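Local atomic coordinates of AgaA (Rhizobium radiobacter, PDB entry 6HLX), a protein that binds the opine agropinic acid as the periplasmic component of an ABC transporter and so serves its import into the bacterium. Residues A[6-11]-A[25-30]; A[36-41]-A[476-481]; A[217-222]-A[276-281]; A[285-290]-A[386-391]; A[450-455]-A[472-477]. One frame throughout, in Å; residues are numbered along the deposited sequence.

Interaction 1. Residues A[6-11]-A[25-30]; sequences FGLSGE and GRTVKL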
# COMPACT_ATOMS: atom_id res chain seq x y z
N PHE A 6 5.50 -0.41 -19.97
CA PHE A 6 4.55 -0.12 -18.89
C PHE A 6 4.86 1.29 -18.36
O PHE A 6 5.94 1.52 -17.82
CB PHE A 6 4.76 -1.16 -17.79
CG PHE A 6 3.69 -1.28 -16.72
CD1 PHE A 6 3.43 -0.22 -15.85
CD2 PHE A 6 2.99 -2.47 -16.55
CE1 PHE A 6 2.47 -0.36 -14.83
CE2 PHE A 6 2.06 -2.61 -15.51
CZ PHE A 6 1.80 -1.56 -14.67
N GLY A 7 3.91 2.19 -18.52
CA GLY A 7 4.07 3.56 -18.08
C GLY A 7 3.71 3.70 -16.61
O GLY A 7 2.53 3.66 -16.25
N LEU A 8 4.73 3.86 -15.76
CA LEU A 8 4.52 4.06 -14.32
C LEU A 8 4.30 5.55 -14.00
O LEU A 8 4.86 6.43 -14.66
CB LEU A 8 5.76 3.60 -13.51
CG LEU A 8 6.11 2.12 -13.43
CD1 LEU A 8 7.47 1.98 -12.72
CD2 LEU A 8 5.01 1.32 -12.71
N SER A 9 3.57 5.82 -12.89
CA SER A 9 3.28 7.19 -12.45
C SER A 9 4.47 7.90 -11.81
O SER A 9 4.36 9.07 -11.45
CB SER A 9 2.07 7.22 -11.51
OG SER A 9 2.39 6.53 -10.32
N GLY A 10 5.59 7.18 -11.68
CA GLY A 10 6.81 7.77 -11.14
C GLY A 10 7.99 6.84 -11.17
O GLY A 10 7.84 5.63 -11.37
N GLU A 11 9.16 7.39 -10.86
CA GLU A 11 10.37 6.61 -10.75
C GLU A 11 10.50 6.11 -9.30
O GLU A 11 10.44 6.92 -8.37
CB GLU A 11 11.58 7.48 -11.13
CG GLU A 11 12.92 6.79 -10.93
CD GLU A 11 14.10 7.48 -11.62
OE1 GLU A 11 15.09 6.78 -11.94
OE2 GLU A 11 14.03 8.71 -11.84
N GLY A 25 7.43 1.70 -7.02
CA GLY A 25 8.46 0.77 -6.58
C GLY A 25 7.90 -0.63 -6.38
O GLY A 25 8.50 -1.61 -6.81
N ARG A 26 6.69 -0.74 -5.77
CA ARG A 26 6.06 -2.04 -5.56
C ARG A 26 5.80 -2.77 -6.88
O ARG A 26 6.03 -3.98 -6.96
CB ARG A 26 4.73 -1.88 -4.82
CG ARG A 26 4.97 -1.57 -3.36
CD ARG A 26 3.66 -1.30 -2.66
NE ARG A 26 3.71 -1.88 -1.32
CZ ARG A 26 2.70 -1.85 -0.46
NH1 ARG A 26 1.58 -1.20 -0.76
NH2 ARG A 26 2.80 -2.48 0.70
N THR A 27 5.31 -2.04 -7.92
CA THR A 27 4.99 -2.66 -9.22
C THR A 27 6.25 -3.33 -9.83
O THR A 27 6.15 -4.44 -10.31
CB THR A 27 4.39 -1.59 -10.17
OG1 THR A 27 3.21 -1.06 -9.54
CG2 THR A 27 4.05 -2.17 -11.57
N VAL A 28 7.42 -2.66 -9.73
CA VAL A 28 8.67 -3.22 -10.24
C VAL A 28 9.09 -4.41 -9.35
O VAL A 28 9.44 -5.48 -9.85
CB VAL A 28 9.79 -2.17 -10.40
CG1 VAL A 28 11.08 -2.82 -10.92
CG2 VAL A 28 9.35 -1.02 -11.33
N LYS A 29 9.02 -4.24 -8.03
CA LYS A 29 9.41 -5.33 -7.10
C LYS A 29 8.59 -6.60 -7.35
O LYS A 29 9.13 -7.69 -7.26
CB LYS A 29 9.20 -4.92 -5.63
CG LYS A 29 10.31 -4.00 -5.14
CD LYS A 29 10.37 -3.86 -3.61
CE LYS A 29 9.08 -3.31 -3.01
NZ LYS A 29 9.26 -2.89 -1.59
N LEU A 30 7.30 -6.45 -7.67
CA LEU A 30 6.41 -7.60 -7.86
C LEU A 30 6.64 -8.34 -9.20
O LEU A 30 6.13 -9.45 -9.38
CB LEU A 30 4.94 -7.21 -7.64
CG LEU A 30 4.64 -6.79 -6.20
CD1 LEU A 30 3.30 -6.11 -6.12
CD2 LEU A 30 4.77 -7.97 -5.20
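CG2 of T27 touches two side chains of strand 3-8 at once, L8 CD2 at 3.8 Å and F6 CZ at 3.9 Å. L8 and T27 run past each other in opposite directions, each pointing into the other's segment. Toward F6 the methyl comes in obliquely to the ring. One turn of a single bond decides which branch does this work: with OG1 beside the backbone N (chi1 -58°), T27 hands its hydroxyl back to the carbonyl of T23 in its own helix and leaves CG2 to make the close contacts with the strand. The other L8 methyl takes the next residue, CD1 lying 3.8 Å from CG2 of V28, and here the two side chains cross at about a right angle. L8 is therefore forked over two successive helix residues, and no hydrogen bond spans the contact. Y193 of the adjacent strand 190-195 touches L8, T27 and V28, and its ring also meets that of F6. The axes of strand 6-8 and of helix segment 25-30 approach to 10.4 Å, their directions 145° apart. This is the helix-on-sheet layer of a periplasmic binding protein: strand 3-8, between strands 190-195 and 213-214 of a mixed sheet, carries helix 23-32, whose first residue, T23, gives its backbone N to agropinic acid.

Interaction 2. Residues A[36-41]-A[476-481]; sequences LVNYGI and SGLSIE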
# COMPACT_ATOMS: atom_id res chain seq x y z
N LEU A 36 7.24 -16.08 0.57
CA LEU A 36 6.83 -17.45 0.89
C LEU A 36 5.46 -17.69 0.25
O LEU A 36 5.19 -18.74 -0.33
CB LEU A 36 6.74 -17.63 2.41
CG LEU A 36 8.09 -17.63 3.12
CD1 LEU A 36 7.91 -17.43 4.64
CD2 LEU A 36 8.89 -18.89 2.76
N VAL A 37 4.62 -16.65 0.33
CA VAL A 37 3.27 -16.60 -0.25
C VAL A 37 3.08 -15.22 -0.88
O VAL A 37 3.77 -14.27 -0.51
CB VAL A 37 2.18 -16.84 0.82
CG1 VAL A 37 2.18 -18.29 1.32
CG2 VAL A 37 2.30 -15.85 1.99
N ASN A 38 2.15 -15.12 -1.82
CA ASN A 38 1.76 -13.82 -2.40
C ASN A 38 0.31 -13.95 -2.77
O ASN A 38 -0.16 -15.07 -2.97
CB ASN A 38 2.59 -13.47 -3.62
CG ASN A 38 4.00 -13.05 -3.27
OD1 ASN A 38 4.95 -13.80 -3.47
ND2 ASN A 38 4.15 -11.84 -2.71
N TYR A 39 -0.42 -12.82 -2.88
CA TYR A 39 -1.81 -12.91 -3.30
C TYR A 39 -1.90 -13.27 -4.78
O TYR A 39 -1.14 -12.74 -5.60
CB TYR A 39 -2.50 -11.56 -3.07
CG TYR A 39 -2.79 -11.29 -1.61
CD1 TYR A 39 -3.80 -11.97 -0.94
CD2 TYR A 39 -2.07 -10.33 -0.90
CE1 TYR A 39 -4.12 -11.68 0.39
CE2 TYR A 39 -2.36 -10.05 0.44
CZ TYR A 39 -3.39 -10.72 1.07
OH TYR A 39 -3.67 -10.40 2.38
N GLY A 40 -2.86 -14.12 -5.11
CA GLY A 40 -3.22 -14.50 -6.48
C GLY A 40 -4.12 -13.42 -7.06
O GLY A 40 -4.61 -12.55 -6.32
N ILE A 41 -4.35 -13.45 -8.39
CA ILE A 41 -5.14 -12.42 -9.07
C ILE A 41 -6.60 -12.36 -8.59
O ILE A 41 -7.24 -11.33 -8.80
CB ILE A 41 -5.03 -12.52 -10.62
CG1 ILE A 41 -5.68 -13.83 -11.15
CG2 ILE A 41 -3.57 -12.34 -11.07
CD1 ILE A 41 -5.97 -13.83 -12.66
N SER A 476 -1.19 -5.05 -8.11
CA SER A 476 -1.54 -5.50 -9.47
C SER A 476 -0.34 -5.87 -10.34
O SER A 476 -0.48 -6.69 -11.27
CB SER A 476 -2.42 -4.48 -10.19
OG SER A 476 -3.65 -4.29 -9.52
N GLY A 477 0.83 -5.29 -10.02
CA GLY A 477 2.07 -5.63 -10.74
C GLY A 477 2.40 -7.12 -10.70
O GLY A 477 3.07 -7.64 -11.60
N LEU A 478 1.86 -7.85 -9.69
CA LEU A 478 2.03 -9.32 -9.65
C LEU A 478 1.48 -9.98 -10.92
O LEU A 478 2.02 -10.99 -11.39
CB LEU A 478 1.25 -9.91 -8.46
CG LEU A 478 1.95 -9.84 -7.12
CD1 LEU A 478 0.95 -10.08 -5.96
CD2 LEU A 478 3.08 -10.89 -7.05
N SER A 479 0.37 -9.44 -11.47
CA SER A 479 -0.30 -10.03 -12.62
C SER A 479 0.53 -9.93 -13.94
O SER A 479 0.12 -10.51 -14.95
CB SER A 479 -1.70 -9.46 -12.79
OG SER A 479 -1.66 -8.16 -13.37
N ILE A 480 1.68 -9.21 -13.92
CA ILE A 480 2.52 -9.11 -15.14
C ILE A 480 3.00 -10.50 -15.60
O ILE A 480 3.31 -10.68 -16.77
CB ILE A 480 3.70 -8.10 -14.94
CG1 ILE A 480 4.30 -7.60 -16.31
CG2 ILE A 480 4.79 -8.66 -14.01
CD1 ILE A 480 3.38 -6.57 -17.06
N GLU A 481 3.07 -11.48 -14.68
CA GLU A 481 3.52 -12.82 -15.08
C GLU A 481 2.51 -13.54 -15.98
O GLU A 481 2.85 -14.56 -16.58
CB GLU A 481 3.85 -13.68 -13.85
CG GLU A 481 2.65 -14.09 -13.01
CD GLU A 481 2.98 -15.06 -11.89
OE1 GLU A 481 4.16 -15.47 -11.80
OE2 GLU A 481 2.08 -15.41 -11.11
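An edge strand of the five-stranded antiparallel sheet, 37-39, is met here by the 3-10 turns of residues 476-481, with L478 reaching over to N38 and Y39. The two methyls of L478 divide the work. CD1 comes up against the carbonyl O of Y39 at 3.4 Å, while CD2 lies 4.3 Å from CB of N38, a loose touch near the root of that side chain; OD1 of N38 takes the backbone N of G35. Further along, where the chain has left the strand, CG2 of I41 rests 3.8 Å from CB of S479 at the exposed end of the contact. S479 can offer carbon there because its hydroxyl is turned back into its own segment: OG, held between backbone N and carbonyl carbon (chi1 77°), donates to O of S476 at 2.8 Å, nearly in line with the carbonyl bond. The backbone N of S479 bonds to the same oxygen at 2.9 Å, so two donors from one residue pin that turn, and T466 N is a further partner of the hydroxyl. Nothing polar joins the two segments directly. The Y39 ring leads away, packing on L472 and Q475, and its hydroxyl is hydrogen-bonded to D129 and to T384 N. E481 forms salt bridges with R34 and K182, I480 packs on strand 190-195, and strand 45-55 pairs with 37-39 in the sheet.

Interaction 3. Residues A[217-222]-A[276-281]; sequences VPAKDA and NGLGSP. With EDO (1,2-ethanediol), chain B; EDO (1,2-ethanediol), chain X.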
# COMPACT_ATOMS: atom_id res chain seq x y z
N VAL A 217 -4.57 6.01 -13.86
CA VAL A 217 -5.27 6.74 -14.91
C VAL A 217 -6.02 7.89 -14.23
O VAL A 217 -6.81 7.62 -13.30
CB VAL A 217 -6.27 5.83 -15.67
CG1 VAL A 217 -7.11 6.65 -16.66
CG2 VAL A 217 -5.53 4.69 -16.37
N PRO A 218 -5.78 9.15 -14.62
CA PRO A 218 -6.51 10.26 -13.96
C PRO A 218 -8.01 10.18 -14.21
O PRO A 218 -8.43 9.77 -15.29
CB PRO A 218 -5.91 11.52 -14.60
CG PRO A 218 -4.60 11.06 -15.20
CD PRO A 218 -4.86 9.65 -15.66
N ALA A 219 -8.81 10.57 -13.20
CA ALA A 219 -10.28 10.55 -13.29
C ALA A 219 -10.79 11.34 -14.50
O ALA A 219 -11.75 10.90 -15.13
CB ALA A 219 -10.89 11.10 -12.01
N LYS A 220 -10.15 12.46 -14.85
CA LYS A 220 -10.62 13.26 -16.00
C LYS A 220 -10.47 12.53 -17.36
O LYS A 220 -11.15 12.90 -18.33
CB LYS A 220 -9.94 14.64 -16.04
CG LYS A 220 -8.46 14.58 -16.36
CD LYS A 220 -7.86 15.94 -16.65
CE LYS A 220 -6.60 15.80 -17.48
NZ LYS A 220 -5.60 14.87 -16.86
N ASP A 221 -9.57 11.54 -17.43
CA ASP A 221 -9.31 10.80 -18.68
C ASP A 221 -9.97 9.41 -18.74
O ASP A 221 -9.91 8.76 -19.79
CB ASP A 221 -7.78 10.66 -18.89
CG ASP A 221 -7.04 11.98 -18.90
OD1 ASP A 221 -7.25 12.77 -19.84
OD2 ASP A 221 -6.27 12.23 -17.96
N ALA A 222 -10.53 8.94 -17.62
CA ALA A 222 -11.09 7.59 -17.52
C ALA A 222 -12.16 7.28 -18.57
O ALA A 222 -12.06 6.24 -19.22
CB ALA A 222 -11.60 7.32 -16.11
N ASN A 276 -12.95 14.60 -10.46
CA ASN A 276 -13.89 14.77 -11.59
C ASN A 276 -15.29 14.19 -11.31
O ASN A 276 -15.96 13.67 -12.21
CB ASN A 276 -13.26 14.15 -12.87
CG ASN A 276 -13.96 14.50 -14.16
OD1 ASN A 276 -14.22 13.64 -15.02
ND2 ASN A 276 -14.31 15.77 -14.31
N GLY A 277 -15.72 14.26 -10.05
CA GLY A 277 -17.03 13.74 -9.66
C GLY A 277 -17.09 12.24 -9.46
O GLY A 277 -18.16 11.71 -9.19
N LEU A 278 -15.93 11.54 -9.54
CA LEU A 278 -15.87 10.08 -9.35
C LEU A 278 -15.44 9.70 -7.94
O LEU A 278 -14.39 10.12 -7.49
CB LEU A 278 -14.92 9.43 -10.37
CG LEU A 278 -15.22 9.64 -11.86
CD1 LEU A 278 -14.11 9.05 -12.71
CD2 LEU A 278 -16.56 9.04 -12.26
N GLY A 279 -16.23 8.87 -7.28
CA GLY A 279 -15.95 8.40 -5.93
C GLY A 279 -17.16 8.51 -5.04
O GLY A 279 -18.21 9.03 -5.46
N SER A 280 -17.03 8.03 -3.79
CA SER A 280 -18.14 8.00 -2.85
C SER A 280 -17.70 8.54 -1.49
O SER A 280 -16.64 8.12 -1.00
CB SER A 280 -18.63 6.56 -2.68
OG SER A 280 -19.14 6.09 -3.92
N PRO A 281 -18.53 9.37 -0.82
CA PRO A 281 -18.12 9.89 0.49
C PRO A 281 -18.06 8.84 1.59
O PRO A 281 -18.83 7.88 1.58
CB PRO A 281 -19.22 10.93 0.81
CG PRO A 281 -20.43 10.44 0.03
CD PRO A 281 -19.83 9.92 -1.25
C1 EDO B . -7.06 10.75 -10.12
O1 EDO B . -8.15 9.90 -10.24
C2 EDO B . -7.25 11.99 -10.99
O2 EDO B . -8.09 12.92 -10.40
C1 EDO X . -10.43 17.10 -11.05
O1 EDO X . -11.77 17.21 -10.62
C2 EDO X . -10.38 16.52 -12.47
O2 EDO X . -9.05 16.65 -12.93
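The methyl of A219 lies against two side chains, with CB 4.0 Å from CB of N276 and 3.9 Å from CD1 of L278. N276 sets its carboxamide alongside the loop backbone, OD1 approaching CA of K220 at 3.8 Å; it gets there with CG anti to the backbone N (chi1 -168°). The L278 methyl also touches the A219 carbonyl. No hydrogen bond crosses directly. The contact joins two connections of the binding-protein fold at its surface: one leads from strand 213-214 of the seven-stranded sheet into helix 222-227, the other from helix 267-274 into the edge strand 280-281 of the six-stranded sheet. K220 contributes little beyond its base, for its chain leads away and bends at the end, NZ forming a salt bridge with D221 OD2 at 2.9 Å and a hydrogen bond to N200. Ethanediol molecules, probably from the crystallisation liquor, lie beside both segments: N276 N donates to O1 of the one in chain X at 2.9 Å, and A219 N makes a weak bond to O1 of the one in chain B.

Interaction 4. Residues A[285-290]-A[386-391]; sequences IAIPKG and ADWLSN. With EDO (1,2-ethanediol), chain C.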
# COMPACT_ATOMS: atom_id res chain seq x y z
N ILE A 285 -15.40 5.11 9.55
CA ILE A 285 -14.12 4.44 9.32
C ILE A 285 -14.20 3.81 7.93
O ILE A 285 -15.26 3.30 7.52
CB ILE A 285 -13.80 3.37 10.42
CG1 ILE A 285 -13.98 3.94 11.86
CG2 ILE A 285 -12.39 2.80 10.22
CD1 ILE A 285 -13.07 5.15 12.22
N ALA A 286 -13.11 3.86 7.18
CA ALA A 286 -13.09 3.29 5.83
C ALA A 286 -12.94 1.76 5.83
O ALA A 286 -11.89 1.23 5.43
CB ALA A 286 -12.01 3.94 4.97
N ILE A 287 -14.00 1.06 6.25
CA ILE A 287 -13.99 -0.40 6.24
C ILE A 287 -14.84 -0.84 5.05
O ILE A 287 -16.02 -0.52 5.00
CB ILE A 287 -14.44 -1.00 7.60
CG1 ILE A 287 -13.43 -0.60 8.72
CG2 ILE A 287 -14.53 -2.55 7.49
CD1 ILE A 287 -13.82 -0.95 10.06
N PRO A 288 -14.28 -1.58 4.07
CA PRO A 288 -15.13 -2.00 2.94
C PRO A 288 -16.18 -3.01 3.37
O PRO A 288 -15.99 -3.75 4.34
CB PRO A 288 -14.15 -2.66 1.96
CG PRO A 288 -12.77 -2.26 2.44
CD PRO A 288 -12.90 -2.07 3.93
N LYS A 289 -17.27 -3.08 2.59
CA LYS A 289 -18.30 -4.10 2.74
C LYS A 289 -17.59 -5.46 2.68
O LYS A 289 -16.69 -5.64 1.87
CB LYS A 289 -19.32 -4.01 1.59
CG LYS A 289 -20.66 -4.64 1.96
CD LYS A 289 -21.66 -4.59 0.81
CE LYS A 289 -23.01 -5.19 1.17
NZ LYS A 289 -22.95 -6.67 1.29
N GLY A 290 -17.96 -6.37 3.58
CA GLY A 290 -17.36 -7.71 3.62
C GLY A 290 -16.26 -7.86 4.64
O GLY A 290 -15.84 -8.98 4.92
N ALA A 386 -9.03 -8.55 8.39
CA ALA A 386 -9.45 -7.41 9.22
C ALA A 386 -8.27 -6.76 9.96
O ALA A 386 -8.35 -5.58 10.33
CB ALA A 386 -10.47 -7.87 10.24
N ASP A 387 -7.19 -7.54 10.22
CA ASP A 387 -6.02 -7.00 10.92
C ASP A 387 -5.24 -5.95 10.11
O ASP A 387 -4.26 -5.39 10.62
CB ASP A 387 -5.08 -8.10 11.45
CG ASP A 387 -4.05 -7.57 12.43
OD1 ASP A 387 -4.46 -6.89 13.41
OD2 ASP A 387 -2.84 -7.76 12.19
N TRP A 388 -5.70 -5.62 8.88
CA TRP A 388 -5.10 -4.49 8.15
C TRP A 388 -5.18 -3.24 9.06
O TRP A 388 -4.33 -2.35 8.98
CB TRP A 388 -5.84 -4.21 6.83
CG TRP A 388 -7.24 -3.64 6.95
CD1 TRP A 388 -8.41 -4.33 6.95
CD2 TRP A 388 -7.59 -2.23 6.95
NE1 TRP A 388 -9.48 -3.46 6.99
CE2 TRP A 388 -9.01 -2.16 6.96
CE3 TRP A 388 -6.85 -1.03 6.93
CZ2 TRP A 388 -9.70 -0.93 6.93
CZ3 TRP A 388 -7.54 0.19 6.92
CH2 TRP A 388 -8.94 0.23 6.95
N LEU A 389 -6.19 -3.20 9.95
CA LEU A 389 -6.38 -2.09 10.88
C LEU A 389 -5.19 -1.85 11.81
O LEU A 389 -4.96 -0.70 12.20
CB LEU A 389 -7.66 -2.32 11.70
CG LEU A 389 -8.96 -2.27 10.88
CD1 LEU A 389 -10.15 -2.94 11.64
CD2 LEU A 389 -9.30 -0.81 10.48
N SER A 390 -4.45 -2.93 12.21
CA SER A 390 -3.32 -2.73 13.14
C SER A 390 -2.26 -1.82 12.54
O SER A 390 -1.68 -1.00 13.24
CB SER A 390 -2.67 -4.06 13.51
OG SER A 390 -3.41 -4.70 14.53
N ASN A 391 -2.03 -1.97 11.23
CA ASN A 391 -1.04 -1.17 10.53
C ASN A 391 -1.37 0.34 10.62
O ASN A 391 -0.46 1.17 10.71
CB ASN A 391 -0.94 -1.65 9.08
CG ASN A 391 0.05 -0.88 8.24
OD1 ASN A 391 1.22 -0.62 8.63
ND2 ASN A 391 -0.41 -0.48 7.08
C1 EDO C . -15.62 -0.07 -0.54
O1 EDO C . -14.81 -0.23 -1.69
C2 EDO C . -16.64 -1.22 -0.48
O2 EDO C . -17.48 -1.02 0.63
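W388 presses the benzo part of its indole on the loop, CZ2 coming within 3.4 Å of the carbonyl O of A286 and 4.2 Å of CG1 of I287. Both approach obliquely to the ring. The indole reaches them with CG lodged between backbone N and carbonyl carbon (chi1 70°) and the ring turned roughly crosswise to the side-chain bond (chi2 -95°). Its neighbour L389 folds back over it: CD2 sits 3.5 Å above one ring face, toward the rim, while CD1 reaches CD1 of I287 at a loose 4.5 Å. I287 holds CG1 beside its backbone N (chi1 -64°), which aims the longer branch at both residues. A286 is the centre of an inverse gamma turn, closed weakly from I287 N to I285 O, and its own buried oxygen has no hydrogen-bond partner in the model, with CZ2 and CH2 of W388 beside it. F471 and Y392 meet the W388 ring edge-to-face, and Y291 also meets it; helix 426-443 packs on I287 and L389, helix 411-422 on L389, and W451 of strand 446-451 on A286 and P288.

Interaction 5. Residues A[450-455]-A[472-477]; sequences MWREQN and LTFQSG. With G9Z (agropinic acid), chain E.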
# COMPACT_ATOMS: atom_id res chain seq x y z
N MET A 450 -13.29 9.78 1.42
CA MET A 450 -13.94 9.19 0.26
C MET A 450 -13.27 7.92 -0.22
O MET A 450 -12.08 7.72 0.05
CB MET A 450 -13.92 10.20 -0.92
CG MET A 450 -12.51 10.58 -1.36
SD MET A 450 -12.45 11.56 -2.86
CE MET A 450 -12.78 10.28 -4.11
N TRP A 451 -14.02 7.09 -0.96
CA TRP A 451 -13.50 5.90 -1.63
C TRP A 451 -13.20 6.42 -3.04
O TRP A 451 -14.03 7.14 -3.63
CB TRP A 451 -14.57 4.81 -1.78
CG TRP A 451 -14.97 4.18 -0.50
CD1 TRP A 451 -16.17 4.32 0.15
CD2 TRP A 451 -14.17 3.30 0.31
NE1 TRP A 451 -16.17 3.55 1.29
CE2 TRP A 451 -14.97 2.90 1.41
CE3 TRP A 451 -12.88 2.75 0.18
CZ2 TRP A 451 -14.50 2.04 2.41
CZ3 TRP A 451 -12.43 1.86 1.15
CH2 TRP A 451 -13.23 1.53 2.25
N ARG A 452 -12.05 6.07 -3.60
CA ARG A 452 -11.73 6.55 -4.95
C ARG A 452 -11.62 5.40 -5.95
O ARG A 452 -11.36 4.26 -5.56
CB ARG A 452 -10.41 7.37 -4.95
CG ARG A 452 -9.16 6.52 -4.71
CD ARG A 452 -7.88 7.34 -4.75
NE ARG A 452 -6.74 6.54 -5.19
CZ ARG A 452 -5.53 6.58 -4.63
NH1 ARG A 452 -5.29 7.37 -3.59
NH2 ARG A 452 -4.54 5.85 -5.14
N GLU A 453 -11.72 5.72 -7.24
CA GLU A 453 -11.44 4.73 -8.29
C GLU A 453 -9.92 4.66 -8.47
O GLU A 453 -9.22 5.68 -8.35
CB GLU A 453 -12.06 5.16 -9.63
CG GLU A 453 -13.58 5.13 -9.61
CD GLU A 453 -14.21 5.25 -10.98
OE1 GLU A 453 -15.45 5.30 -11.05
OE2 GLU A 453 -13.46 5.31 -11.98
N GLN A 454 -9.40 3.47 -8.78
CA GLN A 454 -7.97 3.26 -9.01
C GLN A 454 -7.92 2.44 -10.28
O GLN A 454 -8.26 1.25 -10.28
CB GLN A 454 -7.34 2.52 -7.82
CG GLN A 454 -5.82 2.27 -8.00
CD GLN A 454 -5.00 3.55 -7.95
OE1 GLN A 454 -5.43 4.57 -7.42
NE2 GLN A 454 -3.79 3.52 -8.50
N ASN A 455 -7.61 3.10 -11.40
CA ASN A 455 -7.73 2.44 -12.69
C ASN A 455 -6.40 2.31 -13.41
O ASN A 455 -5.51 3.15 -13.24
CB ASN A 455 -8.70 3.25 -13.57
CG ASN A 455 -10.07 3.42 -12.93
OD1 ASN A 455 -10.59 2.51 -12.30
ND2 ASN A 455 -10.67 4.59 -13.05
N LEU A 472 -6.30 -4.92 -2.93
CA LEU A 472 -5.12 -5.49 -3.59
C LEU A 472 -4.68 -4.72 -4.82
O LEU A 472 -3.70 -5.12 -5.48
CB LEU A 472 -5.36 -6.97 -3.98
CG LEU A 472 -5.56 -7.90 -2.80
CD1 LEU A 472 -5.91 -9.26 -3.28
CD2 LEU A 472 -4.30 -7.96 -1.95
N THR A 473 -5.37 -3.60 -5.16
CA THR A 473 -5.03 -2.88 -6.40
C THR A 473 -3.55 -2.46 -6.49
O THR A 473 -2.97 -2.56 -7.59
CB THR A 473 -5.97 -1.70 -6.67
OG1 THR A 473 -5.64 -1.09 -7.93
CG2 THR A 473 -5.95 -0.64 -5.55
N PHE A 474 -2.92 -2.04 -5.39
CA PHE A 474 -1.51 -1.62 -5.45
C PHE A 474 -0.52 -2.78 -5.71
O PHE A 474 0.67 -2.53 -5.94
CB PHE A 474 -1.10 -0.82 -4.21
CG PHE A 474 -1.77 0.52 -4.00
CD1 PHE A 474 -2.47 1.15 -5.03
CD2 PHE A 474 -1.67 1.19 -2.78
CE1 PHE A 474 -3.05 2.42 -4.85
CE2 PHE A 474 -2.28 2.44 -2.58
CZ PHE A 474 -2.97 3.04 -3.61
N GLN A 475 -1.02 -4.04 -5.61
CA GLN A 475 -0.20 -5.24 -5.87
C GLN A 475 -0.45 -5.78 -7.27
O GLN A 475 0.04 -6.87 -7.59
CB GLN A 475 -0.48 -6.33 -4.83
CG GLN A 475 -0.10 -5.89 -3.42
CD GLN A 475 -0.11 -7.06 -2.47
OE1 GLN A 475 -0.10 -8.21 -2.89
NE2 GLN A 475 -0.13 -6.77 -1.17
N SER A 476 -1.19 -5.05 -8.11
CA SER A 476 -1.54 -5.50 -9.47
C SER A 476 -0.34 -5.87 -10.34
O SER A 476 -0.48 -6.69 -11.27
CB SER A 476 -2.42 -4.48 -10.19
OG SER A 476 -3.65 -4.29 -9.52
N GLY A 477 0.83 -5.29 -10.02
CA GLY A 477 2.07 -5.63 -10.74
C GLY A 477 2.40 -7.12 -10.70
O GLY A 477 3.07 -7.64 -11.60
OAM G9Z E . 2.45 5.48 -4.10
CAB G9Z E . 1.57 6.35 -4.12
CAC G9Z E . 1.59 7.44 -5.02
CB G9Z E . 0.30 8.27 -4.72
CA G9Z E . -0.30 7.64 -3.48
C G9Z E . -1.68 7.33 -3.67
O G9Z E . -1.99 6.24 -4.22
N G9Z E . 0.57 6.44 -3.22
CAG G9Z E . 0.29 5.40 -2.16
CAH G9Z E . 0.76 5.90 -0.79
OAP G9Z E . -0.03 7.04 -0.48
CAI G9Z E . 0.60 4.84 0.31
OAQ G9Z E . 1.04 3.56 -0.21
CAJ G9Z E . 1.49 5.17 1.55
OAR G9Z E . 1.31 4.14 2.55
CAK G9Z E . 1.30 6.57 2.18
OAT G9Z E . 2.37 6.82 3.12
CAL G9Z E . -0.08 6.75 2.83
OAS G9Z E . -0.23 8.12 3.28
OXT G9Z E . -2.53 8.19 -3.30
O HOH W 1 -3.11 0.36 -8.67
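Q454 packs closely on T473, its CG 3.4 Å from OG1, the two side chains crossing at about a right angle. Its amide then stands almost perpendicular to the F474 ring, presenting CD to the ring edge 3.8 Å from CE1. NH2 of R452 reaches the same edge, 3.6 Å from CZ of F474. The looser part lies where the Q454 amide and the T473 hydroxyl part: water 1 fills in, accepting from NE2 of Q454 and donating to OG1 of T473, which also bonds to N467. R452 is gripped side-on by Q454: NH2 donates to OE1 at 2.8 Å, and NE adds a longer, bent bond to the same oxygen, which lies in the guanidinium plane. This should restrain the rotation of the guanidinium, whose terminal nitrogens take the ligand carboxylate, NH2 to O of agropinic acid at 2.7 Å and NH1 to OXT at 2.9 Å. Charge pairing probably strengthens both bonds to the carboxylate, so R452 reads as the first-shell anchor of the opine's acid group and Q454 as the second-shell residue positioning it.

How the interactions relate
Along the chain, interaction 1 closes first, interactions 3 and 4 follow in series inside the long loop closed by interaction 2, and interaction 5 ends on the same stretch as interaction 2, sharing S476 and G477. Segment 472-481 is the hub: L30 and T27 of interaction 1 pack on it, and Y39 touches L472 and Q475. Interaction 5 links this group to the six-stranded sheet, where W451 N pairs with S280 O of interaction 3 and the W451 indole packs on loop 285-290. Interactions 1 and 4 lie about 25 Å apart, on opposite sides of the chain's centre. The contacts thus sit round the agropinic acid pocket, with R452 and F474 in it and T23 of helix 23-32 beside it.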